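Local coordinates for methyltransferase type 12 (Clostridium thermocellum, PDB 3JWG), which probably methylates the 2'-hydroxyl of the 3'-terminal nucleotide of small RNAs with S-adenosyl-L-methionine, through the methyltransferase domain that makes up this chain, at residues Glu124-Val136 with Thr173-Ser185. Sequence-based numbering, arbitrary orientation.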
ATOM      1  N   GLU A 124       3.458   6.350  10.332  1.00 14.74           N
ATOM      2  CA  GLU A 124       4.787   5.743  10.273  1.00 16.00           C
ATOM      3  C   GLU A 124       4.997   4.814  11.469  1.00 17.25           C
ATOM      4  O   GLU A 124       5.513   3.705  11.324  1.00 17.20           O
ATOM      5  CB  GLU A 124       5.876   6.822  10.290  1.00 18.77           C
ATOM      6  CG  GLU A 124       5.886   7.745   9.081  1.00 20.22           C
ATOM      7  CD  GLU A 124       6.910   8.861   9.215  1.00 21.61           C
ATOM      8  OE1 GLU A 124       7.504   9.006  10.304  1.00 22.05           O
ATOM      9  OE2 GLU A 124       7.119   9.596   8.229  1.00 22.99           O
ATOM     10  N   LYS A 125       4.617   5.282  12.656  1.00 20.73           N
ATOM     11  CA  LYS A 125       4.758   4.473  13.864  1.00 23.43           C
ATOM     12  C   LYS A 125       3.895   3.227  13.728  1.00 24.00           C
ATOM     13  O   LYS A 125       4.355   2.106  13.963  1.00 26.30           O
ATOM     14  CB  LYS A 125       4.311   5.250  15.103  1.00 26.57           C
ATOM     15  CG  LYS A 125       5.223   6.385  15.521  1.00 34.49           C
ATOM     16  CD  LYS A 125       4.740   6.987  16.834  1.00 38.70           C
ATOM     17  CE  LYS A 125       5.609   8.150  17.287  1.00 41.75           C
ATOM     18  NZ  LYS A 125       5.086   8.742  18.561  1.00 44.56           N
ATOM     19  N   VAL A 126       2.637   3.429  13.351  1.00 22.65           N
ATOM     20  CA  VAL A 126       1.711   2.312  13.181  1.00 22.93           C
ATOM     21  C   VAL A 126       2.267   1.272  12.208  1.00 22.26           C
ATOM     22  O   VAL A 126       2.176   0.058  12.439  1.00 21.83           O
ATOM     23  CB  VAL A 126       0.343   2.796  12.634  1.00 23.36           C
ATOM     24  CG1 VAL A 126      -0.540   1.591  12.302  1.00 25.82           C
ATOM     25  CG2 VAL A 126      -0.344   3.687  13.658  1.00 25.19           C
ATOM     26  N   LEU A 127       2.852   1.757  11.124  1.00 19.37           N
ATOM     27  CA  LEU A 127       3.391   0.882  10.097  1.00 19.67           C
ATOM     28  C   LEU A 127       4.693   0.166  10.445  1.00 19.60           C
ATOM     29  O   LEU A 127       4.761  -1.064  10.399  1.00 20.31           O
ATOM     30  CB  LEU A 127       3.577   1.680   8.800  1.00 19.61           C
ATOM     31  CG  LEU A 127       4.137   0.966   7.566  1.00 21.72           C
ATOM     32  CD1 LEU A 127       3.379  -0.325   7.296  1.00 19.80           C
ATOM     33  CD2 LEU A 127       4.037   1.903   6.371  1.00 22.08           C
ATOM     34  N   PHE A 128       5.719   0.931  10.797  1.00 17.81           N
ATOM     35  CA  PHE A 128       7.026   0.356  11.090  1.00 19.00           C
ATOM     36  C   PHE A 128       7.302  -0.064  12.531  1.00 20.99           C
ATOM     37  O   PHE A 128       8.248  -0.807  12.783  1.00 20.53           O
ATOM     38  CB  PHE A 128       8.116   1.323  10.622  1.00 18.72           C
ATOM     39  CG  PHE A 128       8.047   1.643   9.149  1.00 19.51           C
ATOM     40  CD1 PHE A 128       8.357   0.674   8.198  1.00 19.55           C
ATOM     41  CD2 PHE A 128       7.650   2.908   8.716  1.00 17.30           C
ATOM     42  CE1 PHE A 128       8.269   0.958   6.834  1.00 19.90           C
ATOM     43  CE2 PHE A 128       7.558   3.204   7.357  1.00 19.25           C
ATOM     44  CZ  PHE A 128       7.866   2.227   6.412  1.00 18.76           C
ATOM     45  N   GLU A 129       6.486   0.395  13.472  1.00 23.28           N
ATOM     46  CA  GLU A 129       6.697   0.020  14.867  1.00 27.58           C
ATOM     47  C   GLU A 129       5.607  -0.921  15.372  1.00 27.55           C
ATOM     48  O   GLU A 129       5.905  -1.941  15.982  1.00 29.63           O
ATOM     49  CB  GLU A 129       6.763   1.264  15.755  1.00 28.43           C
ATOM     50  CG  GLU A 129       7.239   0.985  17.171  1.00 33.19           C
ATOM     51  CD  GLU A 129       7.204   2.219  18.051  1.00 36.97           C
ATOM     52  OE1 GLU A 129       7.878   3.217  17.715  1.00 36.82           O
ATOM     53  OE2 GLU A 129       6.499   2.187  19.082  1.00 40.61           O
ATOM     54  N   PHE A 130       4.349  -0.578  15.110  1.00 27.77           N
ATOM     55  CA  PHE A 130       3.222  -1.399  15.548  1.00 29.12           C
ATOM     56  C   PHE A 130       3.053  -2.654  14.684  1.00 28.32           C
ATOM     57  O   PHE A 130       3.146  -3.779  15.174  1.00 31.15           O
ATOM     58  CB  PHE A 130       1.925  -0.581  15.512  1.00 31.15           C
ATOM     59  CG  PHE A 130       1.937   0.637  16.406  1.00 34.42           C
ATOM     60  CD1 PHE A 130       0.913   1.579  16.323  1.00 35.04           C
ATOM     61  CD2 PHE A 130       2.952   0.835  17.343  1.00 36.34           C
ATOM     62  CE1 PHE A 130       0.895   2.699  17.156  1.00 35.69           C
ATOM     63  CE2 PHE A 130       2.941   1.956  18.184  1.00 37.45           C
ATOM     64  CZ  PHE A 130       1.911   2.886  18.088  1.00 35.96           C
ATOM     65  N   THR A 131       2.813  -2.460  13.395  1.00 23.47           N
ATOM     66  CA  THR A 131       2.626  -3.581  12.485  1.00 21.07           C
ATOM     67  C   THR A 131       3.968  -4.294  12.294  1.00 20.60           C
ATOM     68  O   THR A 131       4.062  -5.513  12.431  1.00 16.83           O
ATOM     69  CB  THR A 131       2.062  -3.067  11.155  1.00 21.66           C
ATOM     70  OG1 THR A 131       0.981  -2.171  11.441  1.00 22.73           O
ATOM     71  CG2 THR A 131       1.532  -4.210  10.307  1.00 21.21           C
ATOM     72  N   ARG A 132       4.998  -3.514  11.982  1.00 18.50           N
ATOM     73  CA  ARG A 132       6.359  -4.019  11.817  1.00 19.17           C
ATOM     74  C   ARG A 132       6.497  -5.388  11.142  1.00 18.27           C
ATOM     75  O   ARG A 132       7.035  -6.327  11.735  1.00 18.35           O
ATOM     76  CB  ARG A 132       7.033  -4.048  13.199  1.00 19.52           C
ATOM     77  CG  ARG A 132       8.550  -4.105  13.194  1.00 19.86           C
ATOM     78  CD  ARG A 132       9.095  -3.849  14.605  1.00 24.32           C
ATOM     79  NE  ARG A 132      10.556  -3.796  14.639  1.00 20.64           N
ATOM     80  CZ  ARG A 132      11.291  -2.781  14.187  1.00 25.03           C
ATOM     81  NH1 ARG A 132      10.713  -1.703  13.663  1.00 24.06           N
ATOM     82  NH2 ARG A 132      12.615  -2.853  14.244  1.00 22.70           N
ATOM     83  N   PRO A 133       6.028  -5.519   9.887  1.00 16.96           N
ATOM     84  CA  PRO A 133       6.132  -6.800   9.179  1.00 16.67           C
ATOM     85  C   PRO A 133       7.524  -6.966   8.555  1.00 16.64           C
ATOM     86  O   PRO A 133       8.287  -6.003   8.459  1.00 16.61           O
ATOM     87  CB  PRO A 133       5.029  -6.698   8.126  1.00 14.98           C
ATOM     88  CG  PRO A 133       5.108  -5.232   7.741  1.00 16.44           C
ATOM     89  CD  PRO A 133       5.264  -4.535   9.092  1.00 16.33           C
ATOM     90  N   GLN A 134       7.851  -8.185   8.136  1.00 16.40           N
ATOM     91  CA  GLN A 134       9.151  -8.445   7.529  1.00 16.03           C
ATOM     92  C   GLN A 134       9.338  -7.584   6.277  1.00 14.91           C
ATOM     93  O   GLN A 134      10.440  -7.117   5.994  1.00 16.73           O
ATOM     94  CB  GLN A 134       9.277  -9.923   7.162  1.00 16.99           C
ATOM     95  CG  GLN A 134      10.541 -10.243   6.383  1.00 21.63           C
ATOM     96  CD  GLN A 134      11.807 -10.001   7.184  1.00 23.75           C
ATOM     97  OE1 GLN A 134      12.874  -9.766   6.616  1.00 30.39           O
ATOM     98  NE2 GLN A 134      11.701 -10.074   8.506  1.00 23.46           N
ATOM     99  N   THR A 135       8.256  -7.369   5.540  1.00 14.53           N
ATOM    100  CA  THR A 135       8.308  -6.552   4.324  1.00 14.96           C
ATOM    101  C   THR A 135       7.219  -5.481   4.302  1.00 14.48           C
ATOM    102  O   THR A 135       6.072  -5.746   4.656  1.00 14.72           O
ATOM    103  CB  THR A 135       8.116  -7.419   3.059  1.00 16.60           C
ATOM    104  OG1 THR A 135       9.113  -8.449   3.024  1.00 20.45           O
ATOM    105  CG2 THR A 135       8.227  -6.558   1.794  1.00 16.86           C
ATOM    106  N   VAL A 136       7.581  -4.268   3.894  1.00 13.21           N
ATOM    107  CA  VAL A 136       6.603  -3.188   3.768  1.00 13.12           C
ATOM    108  C   VAL A 136       6.742  -2.655   2.343  1.00 14.01           C
ATOM    109  O   VAL A 136       7.853  -2.382   1.888  1.00 14.21           O
ATOM    110  CB  VAL A 136       6.862  -2.029   4.754  1.00 14.55           C
ATOM    111  CG1 VAL A 136       5.868  -0.900   4.489  1.00 14.51           C
ATOM    112  CG2 VAL A 136       6.736  -2.520   6.196  1.00 16.35           C
ATOM    113  N   THR A 173      13.972  10.430   0.094  1.00 19.79           N
ATOM    114  CA  THR A 173      14.513  11.034   1.307  1.00 23.27           C
ATOM    115  C   THR A 173      13.681  10.556   2.499  1.00 21.81           C
ATOM    116  O   THR A 173      14.218  10.175   3.544  1.00 20.87           O
ATOM    117  CB  THR A 173      14.454  12.574   1.236  1.00 23.34           C
ATOM    118  OG1 THR A 173      15.244  13.027   0.128  1.00 25.37           O
ATOM    119  CG2 THR A 173      14.988  13.192   2.526  1.00 26.13           C
ATOM    120  N   TRP A 174      12.363  10.584   2.327  1.00 20.56           N
ATOM    121  CA  TRP A 174      11.438  10.141   3.363  1.00 17.79           C
ATOM    122  C   TRP A 174      11.653   8.663   3.678  1.00 16.73           C
ATOM    123  O   TRP A 174      11.756   8.273   4.838  1.00 18.25           O
ATOM    124  CB  TRP A 174       9.992  10.338   2.902  1.00 17.55           C
ATOM    125  CG  TRP A 174       8.996   9.696   3.816  1.00 17.09           C
ATOM    126  CD1 TRP A 174       8.528  10.190   5.003  1.00 18.30           C
ATOM    127  CD2 TRP A 174       8.369   8.418   3.638  1.00 18.41           C
ATOM    128  NE1 TRP A 174       7.649   9.301   5.573  1.00 18.95           N
ATOM    129  CE2 TRP A 174       7.533   8.204   4.757  1.00 19.18           C
ATOM    130  CE3 TRP A 174       8.433   7.432   2.639  1.00 18.07           C
ATOM    131  CZ2 TRP A 174       6.763   7.042   4.911  1.00 17.30           C
ATOM    132  CZ3 TRP A 174       7.665   6.271   2.792  1.00 17.98           C
ATOM    133  CH2 TRP A 174       6.843   6.090   3.918  1.00 18.33           C
ATOM    134  N   ALA A 175      11.708   7.842   2.636  1.00 15.54           N
ATOM    135  CA  ALA A 175      11.895   6.405   2.809  1.00 16.80           C
ATOM    136  C   ALA A 175      13.193   6.061   3.537  1.00 18.43           C
ATOM    137  O   ALA A 175      13.192   5.254   4.467  1.00 17.12           O
ATOM    138  CB  ALA A 175      11.860   5.709   1.464  1.00 15.55           C
ATOM    139  N   VAL A 176      14.296   6.666   3.108  1.00 19.96           N
ATOM    140  CA  VAL A 176      15.592   6.411   3.729  1.00 21.70           C
ATOM    141  C   VAL A 176      15.589   6.769   5.214  1.00 21.15           C
ATOM    142  O   VAL A 176      16.134   6.029   6.038  1.00 20.54           O
ATOM    143  CB  VAL A 176      16.723   7.202   3.011  1.00 21.90           C
ATOM    144  CG1 VAL A 176      18.026   7.109   3.807  1.00 22.67           C
ATOM    145  CG2 VAL A 176      16.925   6.645   1.608  1.00 21.91           C
ATOM    146  N   LYS A 177      14.970   7.895   5.557  1.00 21.48           N
ATOM    147  CA  LYS A 177      14.914   8.321   6.948  1.00 22.64           C
ATOM    148  C   LYS A 177      14.080   7.405   7.831  1.00 21.48           C
ATOM    149  O   LYS A 177      14.516   7.034   8.917  1.00 19.52           O
ATOM    150  CB  LYS A 177      14.379   9.755   7.066  1.00 26.94           C
ATOM    151  CG  LYS A 177      15.419  10.828   6.766  1.00 33.79           C
ATOM    152  CD  LYS A 177      14.807  12.227   6.768  1.00 37.38           C
ATOM    153  CE  LYS A 177      15.774  13.264   6.202  1.00 37.20           C
ATOM    154  NZ  LYS A 177      15.129  14.608   6.100  1.00 39.25           N
ATOM    155  N   VAL A 178      12.879   7.041   7.386  1.00 20.46           N
ATOM    156  CA  VAL A 178      12.046   6.167   8.197  1.00 20.26           C
ATOM    157  C   VAL A 178      12.670   4.781   8.319  1.00 20.36           C
ATOM    158  O   VAL A 178      12.607   4.155   9.380  1.00 20.33           O
ATOM    159  CB  VAL A 178      10.609   6.042   7.625  1.00 22.75           C
ATOM    160  CG1 VAL A 178       9.977   7.415   7.535  1.00 21.38           C
ATOM    161  CG2 VAL A 178      10.634   5.365   6.265  1.00 22.74           C
ATOM    162  N   ALA A 179      13.277   4.307   7.234  1.00 20.72           N
ATOM    163  CA  ALA A 179      13.925   3.000   7.234  1.00 21.25           C
ATOM    164  C   ALA A 179      15.010   2.996   8.303  1.00 23.36           C
ATOM    165  O   ALA A 179      15.150   2.039   9.068  1.00 24.21           O
ATOM    166  CB  ALA A 179      14.542   2.722   5.870  1.00 20.94           C
ATOM    167  N   GLU A 180      15.779   4.077   8.344  1.00 24.66           N
ATOM    168  CA  GLU A 180      16.859   4.215   9.314  1.00 28.56           C
ATOM    169  C   GLU A 180      16.305   4.333  10.732  1.00 27.58           C
ATOM    170  O   GLU A 180      16.795   3.685  11.651  1.00 28.57           O
ATOM    171  CB  GLU A 180      17.710   5.440   8.959  1.00 31.76           C
ATOM    172  CG  GLU A 180      18.983   5.600   9.770  1.00 38.62           C
ATOM    173  CD  GLU A 180      18.731   6.178  11.146  1.00 42.60           C
ATOM    174  OE1 GLU A 180      18.192   7.304  11.224  1.00 46.57           O
ATOM    175  OE2 GLU A 180      19.071   5.515  12.149  1.00 46.43           O
ATOM    176  N   LYS A 181      15.266   5.144  10.896  1.00 26.99           N
ATOM    177  CA  LYS A 181      14.643   5.358  12.199  1.00 27.66           C
ATOM    178  C   LYS A 181      14.027   4.094  12.800  1.00 26.48           C
ATOM    179  O   LYS A 181      14.049   3.912  14.017  1.00 26.97           O
ATOM    180  CB  LYS A 181      13.565   6.445  12.082  1.00 28.00           C
ATOM    181  CG  LYS A 181      12.816   6.751  13.375  1.00 30.54           C
ATOM    182  CD  LYS A 181      11.820   7.892  13.173  1.00 32.92           C
ATOM    183  CE  LYS A 181      11.148   8.292  14.482  1.00 35.81           C
ATOM    184  NZ  LYS A 181      10.276   9.501  14.337  1.00 37.58           N
ATOM    185  N   TYR A 182      13.502   3.212  11.951  1.00 25.98           N
ATOM    186  CA  TYR A 182      12.856   1.994  12.431  1.00 25.33           C
ATOM    187  C   TYR A 182      13.590   0.665  12.224  1.00 24.07           C
ATOM    188  O   TYR A 182      13.035  -0.399  12.489  1.00 23.89           O
ATOM    189  CB  TYR A 182      11.449   1.911  11.839  1.00 24.84           C
ATOM    190  CG  TYR A 182      10.517   2.966  12.394  1.00 24.73           C
ATOM    191  CD1 TYR A 182      10.033   2.877  13.697  1.00 25.10           C
ATOM    192  CD2 TYR A 182      10.142   4.069  11.627  1.00 24.20           C
ATOM    193  CE1 TYR A 182       9.200   3.855  14.225  1.00 23.79           C
ATOM    194  CE2 TYR A 182       9.309   5.058  12.146  1.00 24.14           C
ATOM    195  CZ  TYR A 182       8.841   4.943  13.445  1.00 24.75           C
ATOM    196  OH  TYR A 182       8.009   5.910  13.961  1.00 25.40           O
ATOM    197  N   GLY A 183      14.831   0.714  11.756  1.00 24.53           N
ATOM    198  CA  GLY A 183      15.573  -0.525  11.582  1.00 22.75           C
ATOM    199  C   GLY A 183      15.213  -1.358  10.368  1.00 23.48           C
ATOM    200  O   GLY A 183      15.216  -2.592  10.423  1.00 22.66           O
ATOM    201  N   TYR A 184      14.905  -0.684   9.267  1.00 21.58           N
ATOM    202  CA  TYR A 184      14.565  -1.351   8.018  1.00 20.77           C
ATOM    203  C   TYR A 184      15.574  -0.907   6.969  1.00 20.76           C
ATOM    204  O   TYR A 184      16.218   0.130   7.115  1.00 19.91           O
ATOM    205  CB  TYR A 184      13.173  -0.926   7.524  1.00 19.65           C
ATOM    206  CG  TYR A 184      11.994  -1.665   8.121  1.00 17.12           C
ATOM    207  CD1 TYR A 184      11.377  -2.704   7.426  1.00 18.53           C
ATOM    208  CD2 TYR A 184      11.489  -1.315   9.369  1.00 18.48           C
ATOM    209  CE1 TYR A 184      10.276  -3.378   7.957  1.00 19.75           C
ATOM    210  CE2 TYR A 184      10.386  -1.983   9.916  1.00 20.32           C
ATOM    211  CZ  TYR A 184       9.786  -3.012   9.204  1.00 20.10           C
ATOM    212  OH  TYR A 184       8.693  -3.664   9.734  1.00 18.15           O
ATOM    213  N   SER A 185      15.707  -1.705   5.919  1.00 19.89           N
ATOM    214  CA  SER A 185      16.559  -1.350   4.801  1.00 22.42           C
ATOM    215  C   SER A 185      15.511  -1.105   3.709  1.00 22.53           C
ATOM    216  O   SER A 185      14.412  -1.672   3.761  1.00 21.24           O
ATOM    217  CB  SER A 185      17.494  -2.512   4.435  1.00 23.67           C
ATOM    218  OG  SER A 185      16.762  -3.679   4.121  1.00 31.13           O
TER
HETATM  219  O   HOH W   1       7.839   8.310  12.954  1.00 30.06           O
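Phe128 meets two tyrosines of 173-185 through different atoms. Its CB sits over the face of the Tyr182 ring, 3.8 Å from the ring centroid, a CH-pi contact, whereas the two rings, though nearly parallel, are slid so far apart that they barely overlap. Toward Tyr184 the pair is edge-to-face: the Phe128 edge points at the Tyr184 face, CD1 lying 3.8 Å from Tyr184 CE2, with the planes at 67°. Tyr182 is also a knob in a hole formed by Glu124, Lys125, Phe128 and Glu129. The axes of 124-131 and 173-182 cross at -37°, 10.5 Å apart at closest. Their parent helices, 117-131 and 168-182, pack on one face of the Rossmann-like methyltransferase sheet (strand order 3-2-1-4-5-7-6), where Phe207 of strand 202-209 meets the Phe128 ring and touches Val178. Polar bonds flank this aromatic cluster. Trp174 NE1 donates to Glu124 OE2 (2.7 Å) on the anti side, well out of the carboxylate plane, while a water joins Glu124 OE1, Lys181 NZ and Tyr182 OH. The extended Arg132 chain, with CG opposite the backbone N (chi1 -161°), delivers NH1 and NH2 end-on to Tyr182 O, at 2.9 Å from NH1. NH1 also bonds Phe128 O, so one guanidinium holds carbonyls of both segments. Tyr184 OH donates to Pro133 O (2.7 Å), and the Schellman motif at Gly183 leads into strand 184-191, which carries Tyr184.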